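Local coordinates for endoglucanase (Clostridium thermocellum, PDB 2C4X), which probably acts as a cellulase in the cellulosome, the piece here being its C-terminal PKD domain and CBM44 module, a beta-sandwich that binds beta-glucan chains including xyloglucan, at residues L138-L152 / I233-V247. The protein carries 1 engineered substitution. Sequence-based numbering, arbitrary orientation.
Sequences LKWTVTSEGEGTAEL and IQVQTIDEGEFTIYV. With EDO (1,2-ethanediol), chain F.
Trp140 reaches across the interior of the CBM44 beta-sandwich to the other sheet: its CH2 lies 3.6 Å from Val235 CG2, while CE3 rests 3.8 Å from Ile245 CG2 on the neighbouring strand. With CG anti to the backbone N (chi1 176°) the indole points into the core, clamped between Val142 CG2 on one face and Leu152 CB on the other. Next along, Val142 CB sits over one face of the Phe243 ring, a CH-pi contact 3.9 Å from the centroid. Both segments fold over from one sheet to the other and pair antiparallel on each side of the bend. Between the regular pairs Ser144-Gly241 and Gly148-Thr237 the backbone pairing is loose, and two hydroxyls bridge the bend: Ser144 OG donates to Asp239 O at 2.6 Å, and Thr237 OG1 to Gly146 O at 2.9 Å. The outward side is looser and polar. Thr141 OG1 and Thr244 OG1 share a hydrogen bond of 3.0 Å, Lys139 lies alongside the Tyr246 ring on its way to a salt bridge with Glu129, and Gln234 NE2 bonds weakly to Glu151 OE2 (3.4 Å) and to ethanediol O2; Gln234 OE1 bonds to Gln182 and Glu151 OE1 to Ser116. In one sheet 137-145 and 241-251 run between strands 120-127 and 165-172; in the other, 148-155 and 229-238 are flanked by 114-117 and 178-187.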
ATOM      1  N   LEU A 138      15.641   1.329   1.246  1.00 39.79           N
ATOM      2  CA  LEU A 138      16.810   1.476   0.377  1.00 39.73           C
ATOM      3  C   LEU A 138      17.065   2.937   0.048  1.00 39.80           C
ATOM      4  O   LEU A 138      16.127   3.741  -0.056  1.00 40.21           O
ATOM      5  CB  LEU A 138      16.659   0.666  -0.919  1.00 39.57           C
ATOM      6  CG  LEU A 138      16.626  -0.861  -0.807  1.00 39.96           C
ATOM      7  CD1 LEU A 138      16.585  -1.517  -2.191  1.00 39.12           C
ATOM      8  CD2 LEU A 138      17.808  -1.392   0.018  1.00 39.06           C
ATOM      9  N   LYS A 139      18.343   3.269  -0.096  1.00 39.62           N
ATOM     10  CA  LYS A 139      18.770   4.588  -0.516  1.00 39.34           C
ATOM     11  C   LYS A 139      19.580   4.396  -1.787  1.00 39.48           C
ATOM     12  O   LYS A 139      20.641   3.768  -1.771  1.00 39.65           O
ATOM     13  CB  LYS A 139      19.604   5.252   0.582  1.00 39.34           C
ATOM     14  CG  LYS A 139      20.150   6.622   0.239  1.00 39.21           C
ATOM     15  CD  LYS A 139      21.044   7.129   1.364  1.00 38.18           C
ATOM     16  CE  LYS A 139      21.799   8.371   0.949  1.00 37.94           C
ATOM     17  NZ  LYS A 139      22.578   8.966   2.078  1.00 36.50           N
ATOM     18  N   TRP A 140      19.060   4.929  -2.884  1.00 39.00           N
ATOM     19  CA  TRP A 140      19.606   4.682  -4.212  1.00 39.35           C
ATOM     20  C   TRP A 140      20.125   5.990  -4.786  1.00 39.24           C
ATOM     21  O   TRP A 140      19.347   6.887  -5.114  1.00 39.48           O
ATOM     22  CB  TRP A 140      18.516   4.061  -5.096  1.00 38.77           C
ATOM     23  CG  TRP A 140      18.856   3.799  -6.561  1.00 38.61           C
ATOM     24  CD1 TRP A 140      20.079   3.479  -7.096  1.00 38.24           C
ATOM     25  CD2 TRP A 140      17.925   3.793  -7.656  1.00 38.24           C
ATOM     26  NE1 TRP A 140      19.962   3.298  -8.464  1.00 38.44           N
ATOM     27  CE2 TRP A 140      18.653   3.484  -8.831  1.00 38.74           C
ATOM     28  CE3 TRP A 140      16.542   4.024  -7.756  1.00 39.71           C
ATOM     29  CZ2 TRP A 140      18.042   3.405 -10.099  1.00 38.85           C
ATOM     30  CZ3 TRP A 140      15.931   3.942  -9.018  1.00 38.90           C
ATOM     31  CH2 TRP A 140      16.683   3.633 -10.171  1.00 38.39           C
ATOM     32  N   THR A 141      21.445   6.101  -4.882  1.00 39.50           N
ATOM     33  CA  THR A 141      22.077   7.328  -5.366  1.00 39.64           C
ATOM     34  C   THR A 141      22.604   7.133  -6.782  1.00 39.32           C
ATOM     35  O   THR A 141      23.424   6.252  -7.033  1.00 38.67           O
ATOM     36  CB  THR A 141      23.211   7.807  -4.420  1.00 39.58           C
ATOM     37  OG1 THR A 141      22.711   7.898  -3.077  1.00 40.67           O
ATOM     38  CG2 THR A 141      23.747   9.175  -4.850  1.00 40.16           C
ATOM     39  N   VAL A 142      22.112   7.966  -7.696  1.00 39.64           N
ATOM     40  CA  VAL A 142      22.464   7.886  -9.112  1.00 39.75           C
ATOM     41  C   VAL A 142      23.268   9.107  -9.544  1.00 40.30           C
ATOM     42  O   VAL A 142      22.880  10.251  -9.280  1.00 40.12           O
ATOM     43  CB  VAL A 142      21.201   7.763 -10.007  1.00 39.82           C
ATOM     44  CG1 VAL A 142      21.584   7.686 -11.499  1.00 39.57           C
ATOM     45  CG2 VAL A 142      20.358   6.560  -9.596  1.00 39.57           C
ATOM     46  N   THR A 143      24.394   8.846 -10.203  1.00 41.04           N
ATOM     47  CA  THR A 143      25.200   9.883 -10.830  1.00 41.87           C
ATOM     48  C   THR A 143      25.095   9.697 -12.342  1.00 42.57           C
ATOM     49  O   THR A 143      25.644   8.739 -12.902  1.00 42.35           O
ATOM     50  CB  THR A 143      26.669   9.803 -10.369  1.00 41.92           C
ATOM     51  OG1 THR A 143      26.709   9.716  -8.941  1.00 41.82           O
ATOM     52  CG2 THR A 143      27.463  11.033 -10.826  1.00 41.89           C
ATOM     53  N   SER A 144      24.351  10.585 -12.994  1.00 43.25           N
ATOM     54  CA  SER A 144      24.206  10.497 -14.438  1.00 44.39           C
ATOM     55  C   SER A 144      25.174  11.424 -15.152  1.00 44.73           C
ATOM     56  O   SER A 144      25.495  12.511 -14.660  1.00 44.86           O
ATOM     57  CB  SER A 144      22.763  10.730 -14.892  1.00 44.37           C
ATOM     58  OG  SER A 144      22.346  12.058 -14.676  1.00 45.44           O
ATOM     59  N   GLU A 145      25.635  10.972 -16.311  1.00 45.24           N
ATOM     60  CA  GLU A 145      26.602  11.704 -17.104  1.00 45.90           C
ATOM     61  C   GLU A 145      25.941  12.344 -18.324  1.00 45.83           C
ATOM     62  O   GLU A 145      26.608  12.974 -19.148  1.00 45.73           O
ATOM     63  CB  GLU A 145      27.744  10.770 -17.508  1.00 46.20           C
ATOM     64  CG  GLU A 145      28.510  10.197 -16.315  1.00 47.90           C
ATOM     65  CD  GLU A 145      29.263  11.267 -15.532  1.00 51.24           C
ATOM     66  OE1 GLU A 145      30.091  11.991 -16.138  1.00 52.24           O
ATOM     67  OE2 GLU A 145      29.029  11.384 -14.306  1.00 53.19           O
ATOM     68  N   GLY A 146      24.623  12.191 -18.417  1.00 45.65           N
ATOM     69  CA  GLY A 146      23.853  12.734 -19.528  1.00 45.83           C
ATOM     70  C   GLY A 146      22.605  11.920 -19.768  1.00 46.06           C
ATOM     71  O   GLY A 146      22.019  11.377 -18.825  1.00 46.40           O
ATOM     72  N   GLU A 147      22.198  11.827 -21.032  1.00 45.99           N
ATOM     73  CA  GLU A 147      21.060  10.992 -21.414  1.00 46.17           C
ATOM     74  C   GLU A 147      21.393   9.516 -21.229  1.00 45.41           C
ATOM     75  O   GLU A 147      22.259   8.959 -21.902  1.00 45.13           O
ATOM     76  CB  GLU A 147      20.611  11.275 -22.850  1.00 46.17           C
ATOM     77  CG  GLU A 147      19.994  12.669 -23.045  1.00 47.60           C
ATOM     78  CD  GLU A 147      19.825  13.048 -24.510  1.00 47.87           C
ATOM     79  OE1 GLU A 147      19.551  12.147 -25.338  1.00 50.89           O
ATOM     80  OE2 GLU A 147      19.967  14.247 -24.836  1.00 50.35           O
ATOM     81  N   GLY A 148      20.707   8.892 -20.287  1.00 45.09           N
ATOM     82  CA  GLY A 148      20.919   7.488 -20.018  1.00 44.11           C
ATOM     83  C   GLY A 148      19.826   6.894 -19.161  1.00 43.44           C
ATOM     84  O   GLY A 148      18.745   7.471 -18.998  1.00 43.33           O
ATOM     85  N   THR A 149      20.138   5.735 -18.600  1.00 42.26           N
ATOM     86  CA  THR A 149      19.188   4.939 -17.864  1.00 41.39           C
ATOM     87  C   THR A 149      19.908   4.347 -16.652  1.00 40.10           C
ATOM     88  O   THR A 149      21.081   4.009 -16.742  1.00 39.48           O
ATOM     89  CB  THR A 149      18.623   3.802 -18.761  1.00 41.48           C
ATOM     90  OG1 THR A 149      18.205   4.339 -20.021  1.00 44.64           O
ATOM     91  CG2 THR A 149      17.439   3.198 -18.136  1.00 42.96           C
ATOM     92  N   ALA A 150      19.209   4.245 -15.525  1.00 38.87           N
ATOM     93  CA  ALA A 150      19.734   3.559 -14.347  1.00 38.31           C
ATOM     94  C   ALA A 150      18.668   2.633 -13.787  1.00 38.03           C
ATOM     95  O   ALA A 150      17.488   2.976 -13.805  1.00 37.89           O
ATOM     96  CB  ALA A 150      20.209   4.574 -13.284  1.00 37.66           C
ATOM     97  N   GLU A 151      19.080   1.453 -13.319  1.00 38.09           N
ATOM     98  CA  GLU A 151      18.150   0.475 -12.736  1.00 38.46           C
ATOM     99  C   GLU A 151      18.523   0.114 -11.310  1.00 37.93           C
ATOM    100  O   GLU A 151      19.699   0.031 -10.974  1.00 38.08           O
ATOM    101  CB  GLU A 151      18.097  -0.832 -13.552  1.00 38.26           C
ATOM    102  CG  GLU A 151      17.617  -0.689 -14.968  1.00 41.36           C
ATOM    103  CD  GLU A 151      18.729  -0.256 -15.923  1.00 43.96           C
ATOM    104  OE1 GLU A 151      19.896  -0.665 -15.739  1.00 45.51           O
ATOM    105  OE2 GLU A 151      18.432   0.498 -16.859  1.00 46.69           O
ATOM    106  N   LEU A 152      17.499  -0.100 -10.488  1.00 38.04           N
ATOM    107  CA  LEU A 152      17.632  -0.771  -9.207  1.00 37.98           C
ATOM    108  C   LEU A 152      16.799  -2.039  -9.361  1.00 38.50           C
ATOM    109  O   LEU A 152      15.578  -1.959  -9.512  1.00 38.92           O
ATOM    110  CB  LEU A 152      17.090   0.114  -8.071  1.00 37.81           C
ATOM    111  CG  LEU A 152      17.097  -0.497  -6.668  1.00 38.21           C
ATOM    112  CD1 LEU A 152      18.505  -0.896  -6.257  1.00 37.74           C
ATOM    113  CD2 LEU A 152      16.462   0.446  -5.647  1.00 37.78           C
ATOM    114  N   ILE A 233      13.198  -0.849 -10.523  1.00 39.91           N
ATOM    115  CA  ILE A 233      12.808   0.496 -10.868  1.00 39.60           C
ATOM    116  C   ILE A 233      13.842   1.043 -11.842  1.00 40.10           C
ATOM    117  O   ILE A 233      15.054   0.915 -11.617  1.00 39.70           O
ATOM    118  CB  ILE A 233      12.676   1.398  -9.615  1.00 39.92           C
ATOM    119  CG1 ILE A 233      11.640   0.813  -8.652  1.00 38.95           C
ATOM    120  CG2 ILE A 233      12.293   2.831 -10.017  1.00 39.25           C
ATOM    121  CD1 ILE A 233      11.833   1.248  -7.236  1.00 40.62           C
ATOM    122  N   GLN A 234      13.348   1.618 -12.932  1.00 40.06           N
ATOM    123  CA  GLN A 234      14.194   2.248 -13.932  1.00 40.95           C
ATOM    124  C   GLN A 234      13.975   3.762 -13.919  1.00 40.96           C
ATOM    125  O   GLN A 234      12.837   4.236 -13.831  1.00 40.51           O
ATOM    126  CB  GLN A 234      13.893   1.690 -15.322  1.00 40.31           C
ATOM    127  CG  GLN A 234      14.879   2.133 -16.388  1.00 41.71           C
ATOM    128  CD  GLN A 234      14.551   1.594 -17.765  1.00 43.33           C
ATOM    129  OE1 GLN A 234      13.624   2.059 -18.420  1.00 47.22           O
ATOM    130  NE2 GLN A 234      15.338   0.625 -18.222  1.00 47.90           N
ATOM    131  N   VAL A 235      15.076   4.504 -14.011  1.00 41.19           N
ATOM    132  CA  VAL A 235      15.034   5.957 -14.172  1.00 41.85           C
ATOM    133  C   VAL A 235      15.674   6.352 -15.505  1.00 41.73           C
ATOM    134  O   VAL A 235      16.732   5.842 -15.860  1.00 41.06           O
ATOM    135  CB  VAL A 235      15.748   6.678 -13.000  1.00 41.83           C
ATOM    136  CG1 VAL A 235      15.807   8.156 -13.241  1.00 42.65           C
ATOM    137  CG2 VAL A 235      15.005   6.439 -11.724  1.00 43.22           C
ATOM    138  N   GLN A 236      15.013   7.243 -16.244  1.00 42.25           N
ATOM    139  CA  GLN A 236      15.598   7.829 -17.445  1.00 42.59           C
ATOM    140  C   GLN A 236      16.206   9.179 -17.084  1.00 43.23           C
ATOM    141  O   GLN A 236      15.519  10.062 -16.567  1.00 43.20           O
ATOM    142  CB  GLN A 236      14.554   7.982 -18.565  1.00 42.91           C
ATOM    143  CG  GLN A 236      15.129   8.454 -19.907  0.50 42.26           C
ATOM    144  CD  GLN A 236      14.091   9.097 -20.822  0.50 42.46           C
ATOM    145  OE1 GLN A 236      12.904   8.770 -20.774  0.50 42.55           O
ATOM    146  NE2 GLN A 236      14.543  10.016 -21.668  0.50 40.77           N
ATOM    147  N   THR A 237      17.498   9.331 -17.351  1.00 43.78           N
ATOM    148  CA  THR A 237      18.202  10.570 -17.053  1.00 44.62           C
ATOM    149  C   THR A 237      18.372  11.404 -18.325  1.00 44.94           C
ATOM    150  O   THR A 237      18.520  10.852 -19.421  1.00 44.77           O
ATOM    151  CB  THR A 237      19.566  10.310 -16.383  1.00 44.75           C
ATOM    152  OG1 THR A 237      20.415   9.577 -17.278  1.00 45.70           O
ATOM    153  CG2 THR A 237      19.382   9.511 -15.075  1.00 45.03           C
ATOM    154  N   ILE A 238      18.331  12.724 -18.170  1.00 45.45           N
ATOM    155  CA  ILE A 238      18.364  13.633 -19.318  1.00 46.35           C
ATOM    156  C   ILE A 238      19.541  14.601 -19.317  1.00 46.58           C
ATOM    157  O   ILE A 238      19.825  15.239 -20.333  1.00 46.62           O
ATOM    158  CB  ILE A 238      17.035  14.408 -19.489  1.00 46.45           C
ATOM    159  CG1 ILE A 238      16.545  14.955 -18.143  1.00 46.55           C
ATOM    160  CG2 ILE A 238      15.994  13.502 -20.147  1.00 47.15           C
ATOM    161  CD1 ILE A 238      15.871  16.318 -18.236  1.00 48.12           C
ATOM    162  N   ASP A 239      20.222  14.704 -18.177  1.00 47.15           N
ATOM    163  CA  ASP A 239      21.384  15.582 -18.038  1.00 47.67           C
ATOM    164  C   ASP A 239      22.340  15.043 -16.975  1.00 47.90           C
ATOM    165  O   ASP A 239      22.037  14.052 -16.304  1.00 47.89           O
ATOM    166  CB  ASP A 239      20.936  17.005 -17.681  1.00 47.82           C
ATOM    167  CG  ASP A 239      21.927  18.074 -18.139  1.00 48.79           C
ATOM    168  OD1 ASP A 239      23.037  17.739 -18.620  1.00 48.91           O
ATOM    169  OD2 ASP A 239      21.587  19.268 -18.016  1.00 50.01           O
ATOM    170  N   GLU A 240      23.500  15.687 -16.850  1.00 47.96           N
ATOM    171  CA  GLU A 240      24.446  15.409 -15.770  1.00 48.38           C
ATOM    172  C   GLU A 240      23.835  15.775 -14.421  1.00 47.97           C
ATOM    173  O   GLU A 240      23.013  16.693 -14.330  1.00 48.08           O
ATOM    174  CB  GLU A 240      25.728  16.217 -15.965  1.00 48.39           C
ATOM    175  CG  GLU A 240      26.771  15.578 -16.862  1.00 49.18           C
ATOM    176  CD  GLU A 240      27.999  16.462 -17.041  1.00 49.79           C
ATOM    177  OE1 GLU A 240      28.531  16.971 -16.025  1.00 51.10           O
ATOM    178  OE2 GLU A 240      28.432  16.650 -18.204  1.00 51.76           O
ATOM    179  N   GLY A 241      24.244  15.060 -13.375  1.00 47.61           N
ATOM    180  CA  GLY A 241      23.800  15.361 -12.018  1.00 47.04           C
ATOM    181  C   GLY A 241      23.731  14.152 -11.109  1.00 46.81           C
ATOM    182  O   GLY A 241      23.683  13.011 -11.574  1.00 46.90           O
ATOM    183  N   GLU A 242      23.727  14.413  -9.805  1.00 46.18           N
ATOM    184  CA  GLU A 242      23.597  13.373  -8.796  1.00 46.15           C
ATOM    185  C   GLU A 242      22.299  13.569  -8.014  1.00 45.32           C
ATOM    186  O   GLU A 242      21.961  14.693  -7.625  1.00 45.05           O
ATOM    187  CB  GLU A 242      24.802  13.387  -7.853  1.00 46.11           C
ATOM    188  CG  GLU A 242      24.885  12.188  -6.904  1.00 47.07           C
ATOM    189  CD  GLU A 242      26.108  12.247  -5.985  1.00 47.71           C
ATOM    190  OE1 GLU A 242      26.700  13.340  -5.829  1.00 49.76           O
ATOM    191  OE2 GLU A 242      26.482  11.196  -5.417  1.00 49.87           O
ATOM    192  N   PHE A 243      21.569  12.473  -7.812  1.00 44.34           N
ATOM    193  CA  PHE A 243      20.291  12.497  -7.102  1.00 43.64           C
ATOM    194  C   PHE A 243      20.058  11.205  -6.313  1.00 43.39           C
ATOM    195  O   PHE A 243      20.619  10.150  -6.640  1.00 43.62           O
ATOM    196  CB  PHE A 243      19.124  12.774  -8.069  1.00 43.51           C
ATOM    197  CG  PHE A 243      19.002  11.776  -9.200  1.00 43.53           C
ATOM    198  CD1 PHE A 243      19.730  11.939 -10.379  1.00 43.75           C
ATOM    199  CD2 PHE A 243      18.148  10.685  -9.092  1.00 43.23           C
ATOM    200  CE1 PHE A 243      19.619  11.024 -11.424  1.00 43.38           C
ATOM    201  CE2 PHE A 243      18.033   9.765 -10.127  1.00 44.12           C
ATOM    202  CZ  PHE A 243      18.768   9.939 -11.303  1.00 43.58           C
ATOM    203  N   THR A 244      19.225  11.290  -5.279  1.00 42.54           N
ATOM    204  CA  THR A 244      18.978  10.146  -4.411  1.00 42.03           C
ATOM    205  C   THR A 244      17.501   9.805  -4.313  1.00 41.43           C
ATOM    206  O   THR A 244      16.668  10.636  -3.934  1.00 41.08           O
ATOM    207  CB  THR A 244      19.615  10.335  -3.002  1.00 42.21           C
ATOM    208  OG1 THR A 244      21.037  10.402  -3.146  1.00 42.10           O
ATOM    209  CG2 THR A 244      19.277   9.162  -2.089  1.00 41.73           C
ATOM    210  N   ILE A 245      17.195   8.563  -4.675  1.00 41.04           N
ATOM    211  CA  ILE A 245      15.843   8.026  -4.599  1.00 40.63           C
ATOM    212  C   ILE A 245      15.780   7.044  -3.437  1.00 40.29           C
ATOM    213  O   ILE A 245      16.739   6.322  -3.180  1.00 40.26           O
ATOM    214  CB  ILE A 245      15.451   7.363  -5.944  1.00 40.76           C
ATOM    215  CG1 ILE A 245      15.139   8.447  -6.983  1.00 41.00           C
ATOM    216  CG2 ILE A 245      14.271   6.402  -5.782  1.00 40.04           C
ATOM    217  CD1 ILE A 245      15.331   8.007  -8.406  1.00 42.34           C
ATOM    218  N   TYR A 246      14.660   7.049  -2.718  1.00 39.68           N
ATOM    219  CA  TYR A 246      14.433   6.086  -1.651  1.00 39.27           C
ATOM    220  C   TYR A 246      13.329   5.119  -2.055  1.00 38.85           C
ATOM    221  O   TYR A 246      12.348   5.510  -2.695  1.00 38.66           O
ATOM    222  CB  TYR A 246      14.093   6.793  -0.337  1.00 39.17           C
ATOM    223  CG  TYR A 246      15.199   7.689   0.173  1.00 39.49           C
ATOM    224  CD1 TYR A 246      15.335   8.993  -0.297  1.00 39.45           C
ATOM    225  CD2 TYR A 246      16.115   7.229   1.116  1.00 38.99           C
ATOM    226  CE1 TYR A 246      16.358   9.822   0.162  1.00 40.74           C
ATOM    227  CE2 TYR A 246      17.137   8.051   1.583  1.00 40.07           C
ATOM    228  CZ  TYR A 246      17.250   9.348   1.103  1.00 39.90           C
ATOM    229  OH  TYR A 246      18.251  10.175   1.562  1.00 40.64           O
ATOM    230  N   VAL A 247      13.514   3.855  -1.694  1.00 38.94           N
ATOM    231  CA  VAL A 247      12.600   2.776  -2.069  1.00 39.02           C
ATOM    232  C   VAL A 247      12.349   1.904  -0.850  1.00 39.13           C
ATOM    233  O   VAL A 247      13.289   1.502  -0.166  1.00 39.02           O
ATOM    234  CB  VAL A 247      13.178   1.885  -3.205  1.00 38.93           C
ATOM    235  CG1 VAL A 247      12.189   0.785  -3.584  1.00 38.42           C
ATOM    236  CG2 VAL A 247      13.552   2.727  -4.434  1.00 39.84           C
TER
HETATM  237  C1  EDO F1256      17.150  -2.728 -18.070  1.00 79.43           C
HETATM  238  O1  EDO F1256      17.140  -3.526 -16.882  1.00 79.53           O
HETATM  239  C2  EDO F1256      15.910  -3.027 -18.901  1.00 79.83           C
HETATM  240  O2  EDO F1256      15.725  -1.982 -19.865  1.00 80.59           O